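Local coordinates for binary enterotoxin of Clostridium perfringens component a (Clostridium perfringens, PDB 5H04), which is the ADP-ribosylating component of a binary enterotoxin, binds NADH and probably transfers ADP-ribose from NAD(+) to a host protein, at residues A[212-217]-A[341-346]. Residues are numbered along the deposited sequence; the frame is centred on the assembly and turned at random.
With NAI (1,4-dihydronicotinamide adenine dinucleotide), chain B.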
loop_
_atom_site.group_PDB
_atom_site.type_symbol
_atom_site.label_atom_id
_atom_site.label_comp_id
_atom_site.label_asym_id
_atom_site.label_seq_id
_atom_site.Cartn_x
_atom_site.Cartn_y
_atom_site.Cartn_z
ATOM N N LEU A 212 -4.627 -8.242 3.633
ATOM C CA LEU A 212 -5.979 -8.112 3.110
ATOM C C LEU A 212 -6.196 -6.688 2.609
ATOM O O LEU A 212 -6.057 -5.721 3.366
ATOM C CB LEU A 212 -6.999 -8.470 4.187
ATOM C CG LEU A 212 -8.466 -8.508 3.778
ATOM C CD1 LEU A 212 -8.690 -9.528 2.677
ATOM C CD2 LEU A 212 -9.318 -8.837 5.004
ATOM N N ASN A 213 -6.530 -6.562 1.323
ATOM C CA ASN A 213 -6.552 -5.269 0.651
ATOM C C ASN A 213 -7.443 -5.451 -0.578
ATOM O O ASN A 213 -7.003 -6.018 -1.577
ATOM C CB ASN A 213 -5.135 -4.843 0.274
ATOM C CG ASN A 213 -5.085 -3.491 -0.399
ATOM O OD1 ASN A 213 -6.107 -2.856 -0.599
ATOM N ND2 ASN A 213 -3.880 -3.041 -0.753
ATOM N N PHE A 214 -8.698 -5.005 -0.482
ATOM C CA PHE A 214 -9.653 -5.293 -1.547
ATOM C C PHE A 214 -9.458 -4.445 -2.799
ATOM O O PHE A 214 -9.896 -4.863 -3.877
ATOM C CB PHE A 214 -11.070 -5.133 -1.007
ATOM C CG PHE A 214 -11.383 -6.110 0.066
ATOM C CD1 PHE A 214 -11.314 -7.471 -0.195
ATOM C CD2 PHE A 214 -11.693 -5.689 1.340
ATOM C CE1 PHE A 214 -11.584 -8.396 0.799
ATOM C CE2 PHE A 214 -11.970 -6.614 2.343
ATOM C CZ PHE A 214 -11.904 -7.968 2.069
ATOM N N GLU A 215 -8.789 -3.293 -2.693
ATOM C CA GLU A 215 -8.612 -2.373 -3.823
ATOM C C GLU A 215 -9.932 -2.124 -4.550
ATOM O O GLU A 215 -10.759 -1.365 -4.046
ATOM C CB GLU A 215 -7.514 -2.884 -4.775
ATOM C CG GLU A 215 -6.131 -2.800 -4.123
ATOM C CD GLU A 215 -4.961 -2.939 -5.096
ATOM O OE1 GLU A 215 -5.173 -3.355 -6.255
ATOM O OE2 GLU A 215 -3.823 -2.612 -4.689
ATOM N N ASN A 216 -10.152 -2.735 -5.723
ATOM C CA ASN A 216 -11.366 -2.498 -6.496
ATOM C C ASN A 216 -12.391 -3.628 -6.396
ATOM O O ASN A 216 -13.444 -3.550 -7.049
ATOM C CB ASN A 216 -11.015 -2.269 -7.975
ATOM C CG ASN A 216 -10.150 -1.028 -8.202
ATOM O OD1 ASN A 216 -9.241 -1.046 -9.028
ATOM N ND2 ASN A 216 -10.434 0.050 -7.474
ATOM N N ASP A 217 -12.117 -4.661 -5.596
ATOM C CA ASP A 217 -12.899 -5.900 -5.571
ATOM C C ASP A 217 -14.129 -5.706 -4.687
ATOM O O ASP A 217 -14.137 -6.059 -3.508
ATOM C CB ASP A 217 -12.022 -7.050 -5.089
ATOM C CG ASP A 217 -12.725 -8.398 -5.112
ATOM O OD1 ASP A 217 -13.951 -8.446 -5.335
ATOM O OD2 ASP A 217 -12.038 -9.419 -4.868
ATOM N N THR A 341 -13.297 5.910 6.509
ATOM C CA THR A 341 -12.482 5.252 5.493
ATOM C C THR A 341 -13.373 4.327 4.672
ATOM O O THR A 341 -14.545 4.112 4.986
ATOM C CB THR A 341 -11.317 4.444 6.098
ATOM O OG1 THR A 341 -11.830 3.248 6.711
ATOM C CG2 THR A 341 -10.564 5.264 7.133
ATOM N N THR A 342 -12.809 3.788 3.596
ATOM C CA THR A 342 -13.502 2.826 2.756
ATOM C C THR A 342 -12.524 1.714 2.428
ATOM O O THR A 342 -11.323 1.958 2.267
ATOM C CB THR A 342 -14.057 3.471 1.469
ATOM O OG1 THR A 342 -14.547 2.448 0.588
ATOM C CG2 THR A 342 -12.970 4.229 0.752
ATOM N N VAL A 343 -13.038 0.482 2.330
ATOM C CA VAL A 343 -12.140 -0.627 1.995
ATOM C C VAL A 343 -11.781 -0.680 0.517
ATOM O O VAL A 343 -10.922 -1.486 0.133
ATOM C CB VAL A 343 -12.733 -1.977 2.440
ATOM C CG1 VAL A 343 -12.893 -2.001 3.957
ATOM C CG2 VAL A 343 -14.068 -2.230 1.771
ATOM N N LEU A 344 -12.398 0.158 -0.323
ATOM C CA LEU A 344 -12.099 0.207 -1.750
ATOM C C LEU A 344 -11.160 1.364 -2.056
ATOM O O LEU A 344 -11.271 2.435 -1.454
ATOM C CB LEU A 344 -13.373 0.377 -2.579
ATOM C CG LEU A 344 -14.436 -0.697 -2.365
ATOM C CD1 LEU A 344 -15.631 -0.401 -3.252
ATOM C CD2 LEU A 344 -13.856 -2.067 -2.662
ATOM N N SER A 345 -10.268 1.159 -3.033
ATOM C CA SER A 345 -9.349 2.210 -3.454
ATOM C C SER A 345 -9.947 3.161 -4.483
ATOM O O SER A 345 -9.319 4.181 -4.772
ATOM C CB SER A 345 -8.065 1.596 -4.023
ATOM O OG SER A 345 -8.357 0.689 -5.077
ATOM N N ASN A 346 -11.128 2.857 -5.042
ATOM C CA ASN A 346 -11.734 3.703 -6.069
ATOM C C ASN A 346 -11.860 5.141 -5.580
ATOM O O ASN A 346 -12.155 5.384 -4.410
ATOM C CB ASN A 346 -13.129 3.180 -6.450
ATOM C CG ASN A 346 -13.163 1.678 -6.735
ATOM O OD1 ASN A 346 -12.436 0.887 -6.129
ATOM N ND2 ASN A 346 -14.052 1.278 -7.639
HETATM P PA NAI B . -15.093 14.416 7.352
HETATM O O1A NAI B . -15.872 14.953 8.592
HETATM O O2A NAI B . -13.971 13.444 7.756
HETATM O O5B NAI B . -14.399 15.638 6.540
HETATM C C5B NAI B . -15.126 16.763 6.077
HETATM C C4B NAI B . -14.104 17.941 6.005
HETATM O O4B NAI B . -13.419 18.085 7.396
HETATM C C3B NAI B . -13.175 17.700 5.167
HETATM O O3B NAI B . -12.761 18.907 4.470
HETATM C C2B NAI B . -11.876 17.177 6.043
HETATM O O2B NAI B . -10.664 17.425 5.275
HETATM C C1B NAI B . -11.917 17.809 7.149
HETATM N N9A NAI B . -11.448 16.967 8.258
HETATM C C8A NAI B . -11.915 15.753 8.640
HETATM N N7A NAI B . -11.155 15.359 9.718
HETATM C C5A NAI B . -10.232 16.349 9.979
HETATM C C6A NAI B . -9.250 16.446 10.938
HETATM N N6A NAI B . -8.815 15.600 11.992
HETATM N N1A NAI B . -8.458 17.543 10.975
HETATM C C2A NAI B . -8.632 18.545 10.062
HETATM N N3A NAI B . -9.620 18.460 9.106
HETATM C C4A NAI B . -10.412 17.359 9.075
HETATM O O3 NAI B . -16.110 13.714 6.335
HETATM P PN NAI B . -15.852 13.402 4.782
HETATM O O1N NAI B . -14.516 12.835 4.515
HETATM O O2N NAI B . -16.009 14.658 3.900
HETATM O O5D NAI B . -16.937 12.280 4.417
HETATM C C5D NAI B . -18.273 12.616 4.339
HETATM C C4D NAI B . -19.075 11.410 4.198
HETATM O O4D NAI B . -18.577 10.625 3.244
HETATM C C3D NAI B . -19.085 10.532 5.605
HETATM O O3D NAI B . -20.458 9.932 5.748
HETATM C C2D NAI B . -18.223 9.661 5.445
HETATM O O2D NAI B . -18.439 8.455 6.284
HETATM C C1D NAI B . -18.337 9.300 3.870
HETATM N N1N NAI B . -17.249 8.737 3.385
HETATM C C2N NAI B . -15.986 9.424 3.344
HETATM C C3N NAI B . -14.774 8.744 2.710
HETATM C C7N NAI B . -13.556 9.508 2.330
HETATM O O7N NAI B . -12.690 8.912 1.658
HETATM N N7N NAI B . -13.385 10.849 2.708
HETATM C C4N NAI B . -14.767 7.232 2.481
HETATM C C5N NAI B . -16.170 6.712 2.186
HETATM C C6N NAI B . -17.351 7.398 2.860
HETATM O O HOH W 1 -9.309 -3.194 1.482
HETATM O O HOH W 2 -14.721 -1.530 -8.187
#
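Glu-215 and Ser-345 join the two segments through their backbones: the amide N of Ser-345 donates to the carbonyl O of Glu-215 over 2.8 Å. The same oxygen receives a CA-H...O contact from Leu-344 CA, 3.1 Å away. Next along, Asn-216 ND2 donates to Asn-346 OD1 at 2.6 Å; the acceptor lies near the amide plane of Asn-216, whereas the donor stands well above that of Asn-346, as the two amides are almost perpendicular (84°). Lys-58 O bonds both Asn-216 ND2 and Ser-345 OG, Lys-58 NZ forms a salt bridge with Glu-215 OE2, and Asn-346 ND2 is held by Asp-62 and by a water that donates to Asn-216 O. Thr-341 and Thr-342 follow Ser-340, which bonds the NADH, and by sequence probably complete the Ser-Thr-Ser motif of ADP-ribosyltransferases, here Ser-Thr-Thr; Thr-342 OG1 accepts Leu-344 N in an ST turn and also bonds the carbonyls of Glu-380 and Tyr-381. Residues 214-217 form a type II' beta turn, and Asp-217 N-caps helix 218-234, its carboxylate also bonded to Ser-220 OG. A second water links Phe-214 N to Val-343 O, 2.7 Å from each. With CG anti to its carbonyl carbon (chi1 -64°), Phe-214 sets its ring beside Val-343, whose CB meets the ring edge at CD2, 4.0 Å away. The carbonyl O of Ser-345 accepts a bond from NH2 of Arg-298, an NADH-binding residue.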